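Local coordinates for putative thiosugar synthase (Amycolatopsis orientalis, PDB 4N6F), which probably makes a 2-thiosugar phosphate with sulphur from a carrier protein, on a TIM-barrel fold related to thiazole synthase, at residues 20-32 with 42-54. Sequence-based numbering, arbitrary orientation.
Sequences REFRSRILVGIEQ and VLNAAGADVFITT. With F6R (fructose -6-phosphate), chain F.
The barrel's first and second strands, 26-28 and 50-52, the ends of the first beta-alpha-beta unit, meet here through water rather than direct backbone bonds; they are joined through helix 36-46, whose last turn, 42-46, runs antiparallel to strand 26-28, their axes 9.2 Å apart. One water takes the N-H of Val28 and donates to the carbonyl of Val50, and another links Val28 O, Val50 O and Ile52 N. Beyond the N-terminal end of strand 26-28, Asp49 grips the loop at 23-24. Its CG stands between backbone N and carbonyl carbon (chi1 67°), which brings OD2 within 2.8 Å of Arg23 N on its syn lone pair, while Ser24 N reaches the same oxygen at 3.0 Å from above the carboxylate plane. Ser24 replies with its hydroxyl, donating to Gly47 O at 2.6 Å in the carbonyl plane; Gly47 itself ends the helix in a Schellman motif, where positive phi suits glycine. With an alanine in place of Asp49, the amides of Arg23 and Ser24 would probably lose their shared acceptor, and the loop would be freer to shift. Further along the strand the packing is aliphatic. Val28 CG1 presses Val42 CG1 at a tight 3.4 Å, and its CG2 lies over Ala46, whose small methyl lets the helix come close. Leu27 CD2 and Phe22 CD2 both meet Val50 CG2, each at 3.4 Å, and Ile30 and Phe51 cross at about a right angle, CD1 of the isoleucine touching CE1 of the ring. At the pocket end, Glu31 OE1 lies 2.7 Å from O2 of fructose 6-phosphate, while OE2 is hydrogen-bonded to Thr83 and Ser85; Gly29, with no side chain, lets its CA lie close to the same sugar oxygen. Strand 26-28 pairs on with strand 213-216, helix 226-245 covers Ile26, and strand 79-83 receives Val50 and Ile52 through Ile81.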
ATOM      1  N   ARG A  20       7.063 -25.829 -11.751  1.00 28.70           N
ATOM      2  CA  ARG A  20       6.364 -24.547 -11.939  1.00 28.59           C
ATOM      3  C   ARG A  20       6.570 -23.615 -10.746  1.00 27.75           C
ATOM      4  O   ARG A  20       6.232 -23.959  -9.608  1.00 26.29           O
ATOM      5  CB  ARG A  20       4.868 -24.775 -12.181  1.00 31.20           C
ATOM      6  CG  ARG A  20       4.527 -25.553 -13.453  1.00 34.18           C
ATOM      7  CD  ARG A  20       5.081 -24.903 -14.720  1.00 37.44           C
ATOM      8  NE  ARG A  20       4.828 -23.460 -14.753  1.00 41.32           N
ATOM      9  CZ  ARG A  20       5.288 -22.621 -15.677  1.00 45.78           C
ATOM     10  NH1 ARG A  20       6.040 -23.056 -16.680  1.00 49.13           N
ATOM     11  NH2 ARG A  20       4.998 -21.326 -15.592  1.00 48.54           N
ATOM     12  N   GLU A  21       7.120 -22.436 -11.021  1.00 27.20           N
ATOM     13  CA  GLU A  21       7.370 -21.425 -10.006  1.00 28.95           C
ATOM     14  C   GLU A  21       6.295 -20.338 -10.037  1.00 27.87           C
ATOM     15  O   GLU A  21       5.905 -19.878 -11.111  1.00 27.75           O
ATOM     16  CB  GLU A  21       8.756 -20.811 -10.219  1.00 31.08           C
ATOM     17  CG  GLU A  21       9.879 -21.815  -9.995  1.00 36.14           C
ATOM     18  CD  GLU A  21      11.253 -21.293 -10.359  1.00 39.00           C
ATOM     19  OE1 GLU A  21      11.365 -20.511 -11.323  1.00 46.66           O
ATOM     20  OE2 GLU A  21      12.227 -21.675  -9.690  1.00 42.72           O
ATOM     21  N   PHE A  22       5.825 -19.945  -8.854  1.00 26.04           N
ATOM     22  CA  PHE A  22       4.902 -18.822  -8.688  1.00 26.13           C
ATOM     23  C   PHE A  22       5.694 -17.662  -8.124  1.00 26.42           C
ATOM     24  O   PHE A  22       6.150 -17.736  -6.979  1.00 24.81           O
ATOM     25  CB  PHE A  22       3.791 -19.143  -7.683  1.00 26.45           C
ATOM     26  CG  PHE A  22       2.843 -20.228  -8.123  1.00 28.01           C
ATOM     27  CD1 PHE A  22       3.285 -21.531  -8.320  1.00 27.66           C
ATOM     28  CD2 PHE A  22       1.493 -19.952  -8.289  1.00 28.57           C
ATOM     29  CE1 PHE A  22       2.411 -22.529  -8.717  1.00 28.24           C
ATOM     30  CE2 PHE A  22       0.607 -20.950  -8.669  1.00 29.63           C
ATOM     31  CZ  PHE A  22       1.068 -22.242  -8.885  1.00 29.15           C
ATOM     32  N   ARG A  23       5.833 -16.593  -8.909  1.00 27.17           N
ATOM     33  CA  ARG A  23       6.579 -15.405  -8.504  1.00 29.69           C
ATOM     34  C   ARG A  23       5.707 -14.164  -8.290  1.00 27.86           C
ATOM     35  O   ARG A  23       5.917 -13.408  -7.336  1.00 26.64           O
ATOM     36  CB  ARG A  23       7.626 -15.055  -9.561  1.00 33.20           C
ATOM     37  CG  ARG A  23       8.724 -16.086  -9.736  1.00 37.75           C
ATOM     38  CD  ARG A  23       9.751 -15.609 -10.758  1.00 40.49           C
ATOM     39  NE  ARG A  23      11.102 -15.988 -10.357  1.00 44.47           N
ATOM     40  CZ  ARG A  23      11.659 -17.175 -10.586  1.00 48.17           C
ATOM     41  NH1 ARG A  23      10.993 -18.128 -11.228  1.00 48.71           N
ATOM     42  NH2 ARG A  23      12.900 -17.413 -10.167  1.00 50.74           N
ATOM     43  N   SER A  24       4.776 -13.923  -9.209  1.00 26.01           N
ATOM     44  CA  SER A  24       3.917 -12.753  -9.135  1.00 26.41           C
ATOM     45  C   SER A  24       3.115 -12.790  -7.856  1.00 24.85           C
ATOM     46  O   SER A  24       2.595 -13.832  -7.485  1.00 23.34           O
ATOM     47  CB  SER A  24       2.936 -12.697 -10.303  1.00 27.74           C
ATOM     48  OG  SER A  24       3.616 -12.893 -11.526  1.00 30.57           O
ATOM     49  N   ARG A  25       3.006 -11.630  -7.221  1.00 24.06           N
ATOM     50  CA  ARG A  25       2.329 -11.480  -5.948  1.00 25.06           C
ATOM     51  C   ARG A  25       0.852 -11.113  -6.088  1.00 24.65           C
ATOM     52  O   ARG A  25       0.155 -10.958  -5.086  1.00 24.80           O
ATOM     53  CB  ARG A  25       3.041 -10.393  -5.148  1.00 26.22           C
ATOM     54  CG  ARG A  25       4.513 -10.666  -4.936  1.00 26.99           C
ATOM     55  CD  ARG A  25       4.659 -11.843  -3.999  1.00 27.06           C
ATOM     56  NE  ARG A  25       6.043 -12.250  -3.820  1.00 27.40           N
ATOM     57  CZ  ARG A  25       6.489 -12.932  -2.770  1.00 27.40           C
ATOM     58  NH1 ARG A  25       5.670 -13.286  -1.786  1.00 25.38           N
ATOM     59  NH2 ARG A  25       7.771 -13.250  -2.702  1.00 28.98           N
ATOM     60  N   ILE A  26       0.393 -10.949  -7.324  1.00 24.39           N
ATOM     61  CA  ILE A  26      -1.010 -10.720  -7.625  1.00 24.56           C
ATOM     62  C   ILE A  26      -1.504 -11.888  -8.471  1.00 24.75           C
ATOM     63  O   ILE A  26      -0.930 -12.179  -9.524  1.00 23.26           O
ATOM     64  CB  ILE A  26      -1.210  -9.421  -8.430  1.00 24.22           C
ATOM     65  CG1 ILE A  26      -0.756  -8.191  -7.635  1.00 24.63           C
ATOM     66  CG2 ILE A  26      -2.662  -9.258  -8.820  1.00 24.32           C
ATOM     67  CD1 ILE A  26      -1.556  -7.940  -6.370  1.00 24.72           C
ATOM     68  N   LEU A  27      -2.545 -12.565  -7.993  1.00 24.77           N
ATOM     69  CA  LEU A  27      -3.288 -13.516  -8.804  1.00 26.19           C
ATOM     70  C   LEU A  27      -4.564 -12.813  -9.241  1.00 26.18           C
ATOM     71  O   LEU A  27      -5.148 -12.051  -8.467  1.00 25.63           O
ATOM     72  CB  LEU A  27      -3.634 -14.777  -8.011  1.00 27.46           C
ATOM     73  CG  LEU A  27      -2.497 -15.665  -7.496  1.00 29.03           C
ATOM     74  CD1 LEU A  27      -3.038 -16.750  -6.582  1.00 32.26           C
ATOM     75  CD2 LEU A  27      -1.779 -16.339  -8.629  1.00 31.34           C
ATOM     76  N   VAL A  28      -4.995 -13.057 -10.471  1.00 26.74           N
ATOM     77  CA  VAL A  28      -6.214 -12.448 -10.983  1.00 27.23           C
ATOM     78  C   VAL A  28      -7.255 -13.518 -11.247  1.00 28.08           C
ATOM     79  O   VAL A  28      -7.033 -14.433 -12.044  1.00 25.50           O
ATOM     80  CB  VAL A  28      -5.966 -11.653 -12.272  1.00 28.75           C
ATOM     81  CG1 VAL A  28      -7.253 -10.975 -12.717  1.00 31.32           C
ATOM     82  CG2 VAL A  28      -4.884 -10.610 -12.055  1.00 29.34           C
ATOM     83  N   GLY A  29      -8.396 -13.391 -10.569  1.00 30.69           N
ATOM     84  CA  GLY A  29      -9.474 -14.356 -10.680  1.00 31.80           C
ATOM     85  C   GLY A  29     -10.297 -14.003 -11.896  1.00 34.32           C
ATOM     86  O   GLY A  29     -11.322 -13.327 -11.785  1.00 36.70           O
ATOM     87  N   ILE A  30      -9.836 -14.471 -13.050  1.00 35.60           N
ATOM     88  CA  ILE A  30     -10.410 -14.112 -14.347  1.00 37.62           C
ATOM     89  C   ILE A  30     -11.507 -15.060 -14.817  1.00 40.79           C
ATOM     90  O   ILE A  30     -12.143 -14.788 -15.833  1.00 42.50           O
ATOM     91  CB  ILE A  30      -9.338 -14.123 -15.471  1.00 36.71           C
ATOM     92  CG1 ILE A  30      -8.679 -15.504 -15.581  1.00 35.69           C
ATOM     93  CG2 ILE A  30      -8.290 -13.042 -15.240  1.00 36.24           C
ATOM     94  CD1 ILE A  30      -7.991 -15.746 -16.903  1.00 36.68           C
ATOM     95  N   GLU A  31     -11.724 -16.168 -14.105  1.00 42.82           N
ATOM     96  CA  GLU A  31     -12.475 -17.293 -14.685  1.00 46.13           C
ATOM     97  C   GLU A  31     -13.884 -16.930 -15.196  1.00 48.46           C
ATOM     98  O   GLU A  31     -14.396 -17.602 -16.088  1.00 47.56           O
ATOM     99  CB  GLU A  31     -12.499 -18.536 -13.755  1.00 46.20           C
ATOM    100  CG  GLU A  31     -13.073 -18.359 -12.350  1.00 44.07           C
ATOM    101  CD  GLU A  31     -11.991 -18.331 -11.269  1.00 43.18           C
ATOM    102  OE1 GLU A  31     -11.216 -17.356 -11.250  1.00 39.18           O
ATOM    103  OE2 GLU A  31     -11.919 -19.272 -10.434  1.00 38.27           O
ATOM    104  N   GLN A  32     -14.478 -15.858 -14.671  1.00 50.99           N
ATOM    105  CA  GLN A  32     -15.800 -15.401 -15.120  1.00 57.55           C
ATOM    106  C   GLN A  32     -15.763 -14.340 -16.228  1.00 56.12           C
ATOM    107  O   GLN A  32     -16.793 -14.008 -16.798  1.00 55.49           O
ATOM    108  CB  GLN A  32     -16.600 -14.867 -13.930  1.00 61.56           C
ATOM    109  CG  GLN A  32     -16.925 -15.933 -12.899  1.00 65.25           C
ATOM    110  CD  GLN A  32     -17.989 -15.487 -11.913  1.00 71.35           C
ATOM    111  OE1 GLN A  32     -17.953 -14.359 -11.409  1.00 72.67           O
ATOM    112  NE2 GLN A  32     -18.945 -16.374 -11.628  1.00 72.99           N
ATOM    113  N   VAL A  42      -5.421  -6.915 -18.157  1.00 34.03           N
ATOM    114  CA  VAL A  42      -5.369  -7.102 -16.715  1.00 32.79           C
ATOM    115  C   VAL A  42      -4.217  -8.036 -16.330  1.00 31.33           C
ATOM    116  O   VAL A  42      -3.477  -7.735 -15.400  1.00 29.25           O
ATOM    117  CB  VAL A  42      -6.742  -7.590 -16.191  1.00 34.05           C
ATOM    118  CG1 VAL A  42      -6.619  -8.501 -14.996  1.00 35.94           C
ATOM    119  CG2 VAL A  42      -7.638  -6.399 -15.869  1.00 35.05           C
ATOM    120  N   LEU A  43      -4.056  -9.152 -17.042  1.00 29.39           N
ATOM    121  CA  LEU A  43      -2.947 -10.062 -16.744  1.00 29.44           C
ATOM    122  C   LEU A  43      -1.586  -9.410 -17.021  1.00 29.42           C
ATOM    123  O   LEU A  43      -0.649  -9.604 -16.243  1.00 27.90           O
ATOM    124  CB  LEU A  43      -3.081 -11.391 -17.489  1.00 28.67           C
ATOM    125  CG  LEU A  43      -4.217 -12.318 -17.026  1.00 29.21           C
ATOM    126  CD1 LEU A  43      -4.287 -13.564 -17.902  1.00 29.44           C
ATOM    127  CD2 LEU A  43      -4.083 -12.731 -15.571  1.00 29.42           C
ATOM    128  N   ASN A  44      -1.485  -8.635 -18.103  1.00 28.81           N
ATOM    129  CA  ASN A  44      -0.261  -7.873 -18.391  1.00 29.27           C
ATOM    130  C   ASN A  44       0.034  -6.833 -17.321  1.00 27.53           C
ATOM    131  O   ASN A  44       1.113  -6.833 -16.746  1.00 26.58           O
ATOM    132  CB  ASN A  44      -0.324  -7.176 -19.765  1.00 30.64           C
ATOM    133  CG  ASN A  44      -0.013  -8.115 -20.922  1.00 33.59           C
ATOM    134  OD1 ASN A  44       0.748  -9.075 -20.778  1.00 34.72           O
ATOM    135  ND2 ASN A  44      -0.590  -7.829 -22.085  1.00 35.30           N
ATOM    136  N   ALA A  45      -0.926  -5.953 -17.051  1.00 25.84           N
ATOM    137  CA  ALA A  45      -0.702  -4.844 -16.111  1.00 26.16           C
ATOM    138  C   ALA A  45      -0.560  -5.281 -14.642  1.00 26.51           C
ATOM    139  O   ALA A  45       0.136  -4.632 -13.874  1.00 26.76           O
ATOM    140  CB  ALA A  45      -1.801  -3.807 -16.241  1.00 26.15           C
ATOM    141  N   ALA A  46      -1.229  -6.362 -14.248  1.00 26.53           N
ATOM    142  CA  ALA A  46      -1.005  -6.951 -12.921  1.00 27.06           C
ATOM    143  C   ALA A  46       0.370  -7.641 -12.769  1.00 27.00           C
ATOM    144  O   ALA A  46       0.813  -7.880 -11.649  1.00 26.38           O
ATOM    145  CB  ALA A  46      -2.116  -7.932 -12.584  1.00 26.27           C
ATOM    146  N   GLY A  47       1.037  -7.957 -13.883  1.00 27.34           N
ATOM    147  CA  GLY A  47       2.324  -8.671 -13.843  1.00 26.58           C
ATOM    148  C   GLY A  47       2.139 -10.124 -13.433  1.00 26.93           C
ATOM    149  O   GLY A  47       3.050 -10.753 -12.894  1.00 27.60           O
ATOM    150  N   ALA A  48       0.948 -10.645 -13.698  1.00 25.31           N
ATOM    151  CA  ALA A  48       0.556 -11.995 -13.322  1.00 25.92           C
ATOM    152  C   ALA A  48       1.351 -13.092 -14.029  1.00 25.29           C
ATOM    153  O   ALA A  48       1.748 -12.936 -15.180  1.00 25.50           O
ATOM    154  CB  ALA A  48      -0.925 -12.182 -13.624  1.00 25.33           C
ATOM    155  N   ASP A  49       1.546 -14.214 -13.343  1.00 25.60           N
ATOM    156  CA  ASP A  49       2.162 -15.404 -13.953  1.00 25.48           C
ATOM    157  C   ASP A  49       1.358 -16.689 -13.748  1.00 24.79           C
ATOM    158  O   ASP A  49       1.851 -17.783 -14.027  1.00 24.88           O
ATOM    159  CB  ASP A  49       3.608 -15.582 -13.453  1.00 26.32           C
ATOM    160  CG  ASP A  49       3.699 -15.927 -11.958  1.00 27.42           C
ATOM    161  OD1 ASP A  49       2.670 -16.234 -11.307  1.00 27.05           O
ATOM    162  OD2 ASP A  49       4.832 -15.894 -11.431  1.00 26.94           O
ATOM    163  N   VAL A  50       0.121 -16.556 -13.273  1.00 24.30           N
ATOM    164  CA  VAL A  50      -0.782 -17.693 -13.126  1.00 23.78           C
ATOM    165  C   VAL A  50      -2.002 -17.459 -14.021  1.00 23.53           C
ATOM    166  O   VAL A  50      -2.600 -16.394 -13.988  1.00 21.89           O
ATOM    167  CB  VAL A  50      -1.229 -17.867 -11.659  1.00 23.98           C
ATOM    168  CG1 VAL A  50      -2.359 -18.881 -11.541  1.00 24.06           C
ATOM    169  CG2 VAL A  50      -0.052 -18.302 -10.798  1.00 24.54           C
ATOM    170  N   PHE A  51      -2.362 -18.463 -14.811  1.00 23.97           N
ATOM    171  CA  PHE A  51      -3.502 -18.387 -15.709  1.00 24.70           C
ATOM    172  C   PHE A  51      -4.565 -19.341 -15.201  1.00 24.57           C
ATOM    173  O   PHE A  51      -4.412 -20.549 -15.303  1.00 24.61           O
ATOM    174  CB  PHE A  51      -3.063 -18.760 -17.132  1.00 25.52           C
ATOM    175  CG  PHE A  51      -4.184 -18.798 -18.131  1.00 25.84           C
ATOM    176  CD1 PHE A  51      -5.004 -17.699 -18.318  1.00 26.22           C
ATOM    177  CD2 PHE A  51      -4.415 -19.940 -18.897  1.00 27.23           C
ATOM    178  CE1 PHE A  51      -6.043 -17.732 -19.240  1.00 26.74           C
ATOM    179  CE2 PHE A  51      -5.457 -19.981 -19.817  1.00 27.48           C
ATOM    180  CZ  PHE A  51      -6.271 -18.869 -19.989  1.00 26.61           C
ATOM    181  N   ILE A  52      -5.633 -18.806 -14.652  1.00 25.92           N
ATOM    182  CA  ILE A  52      -6.664 -19.625 -14.082  1.00 27.26           C
ATOM    183  C   ILE A  52      -7.634 -19.958 -15.183  1.00 30.03           C
ATOM    184  O   ILE A  52      -8.267 -19.116 -15.709  1.00 30.64           O
ATOM    185  CB  ILE A  52      -7.370 -18.935 -12.921  1.00 27.46           C
ATOM    186  CG1 ILE A  52      -6.443 -18.776 -11.738  1.00 27.59           C
ATOM    187  CG2 ILE A  52      -8.570 -19.731 -12.496  1.00 28.30           C
ATOM    188  CD1 ILE A  52      -6.818 -17.667 -10.829  1.00 28.33           C
ATOM    189  N   THR A  53      -7.703 -21.221 -15.529  1.00 32.61           N
ATOM    190  CA  THR A  53      -8.344 -21.644 -16.725  1.00 34.23           C
ATOM    191  C   THR A  53      -9.519 -22.577 -16.580  1.00 35.80           C
ATOM    192  O   THR A  53      -9.547 -23.437 -15.753  1.00 34.43           O
ATOM    193  CB  THR A  53      -7.339 -22.216 -17.706  1.00 20.00           C
ATOM    194  OG1 THR A  53      -7.950 -22.320 -18.982  1.00 20.00           O
ATOM    195  CG2 THR A  53      -6.884 -23.544 -17.279  1.00 20.00           C
ATOM    196  N   THR A  54     -10.494 -22.341 -17.432  1.00 38.97           N
ATOM    197  CA  THR A  54     -11.681 -23.150 -17.599  1.00 41.89           C
ATOM    198  C   THR A  54     -11.694 -23.879 -18.947  1.00 43.31           C
ATOM    199  O   THR A  54     -12.711 -24.286 -19.418  1.00 42.26           O
ATOM    200  CB  THR A  54     -12.961 -22.309 -17.439  1.00 43.68           C
ATOM    201  OG1 THR A  54     -12.915 -21.205 -18.325  1.00 42.97           O
ATOM    202  CG2 THR A  54     -13.053 -21.756 -16.062  1.00 45.46           C
TER
HETATM  203  C1  F6R F 304     -12.115 -18.230  -7.040  1.00 34.09           C
HETATM  204  C2  F6R F 304     -12.368 -16.909  -7.711  1.00 36.57           C
HETATM  205  C3  F6R F 304     -13.358 -15.904  -7.173  1.00 35.05           C
HETATM  206  C4  F6R F 304     -12.720 -15.202  -5.973  1.00 32.46           C
HETATM  207  C5  F6R F 304     -13.465 -13.914  -5.611  1.00 30.85           C
HETATM  208  C6  F6R F 304     -12.575 -12.967  -4.832  1.00 29.00           C
HETATM  209  O2  F6R F 304     -11.714 -16.594  -8.707  1.00 41.14           O
HETATM  210  O3  F6R F 304     -14.622 -16.463  -6.800  1.00 32.63           O
HETATM  211  O4  F6R F 304     -12.742 -16.084  -4.839  1.00 32.15           O
HETATM  212  O5  F6R F 304     -13.929 -13.234  -6.774  1.00 28.86           O
HETATM  213  O6  F6R F 304     -13.368 -11.872  -4.389  1.00 28.59           O
HETATM  214  P   F6R F 304     -13.373 -10.447  -5.104  1.00 27.31           P
HETATM  215  O1P F6R F 304     -14.199 -10.682  -6.333  1.00 25.96           O
HETATM  216  O2P F6R F 304     -11.941 -10.095  -5.403  1.00 29.47           O
HETATM  217  O3P F6R F 304     -13.963  -9.582  -4.027  1.00 26.98           O
HETATM  218  O   HOH W   1       4.028 -19.278 -12.820  1.00 32.83           O
HETATM  219  O   HOH W   2       1.396 -15.839  -8.914  1.00 27.40           O
HETATM  220  O   HOH W   3      -0.211 -14.376 -10.862  1.00 23.07           O
HETATM  221  O   HOH W   4       2.124  -9.434  -9.685  1.00 35.15           O
HETATM  222  O   HOH W   5      -5.526 -16.063 -14.141  1.00 27.12           O
HETATM  223  O   HOH W   6      -2.949 -14.555 -11.972  1.00 28.40           O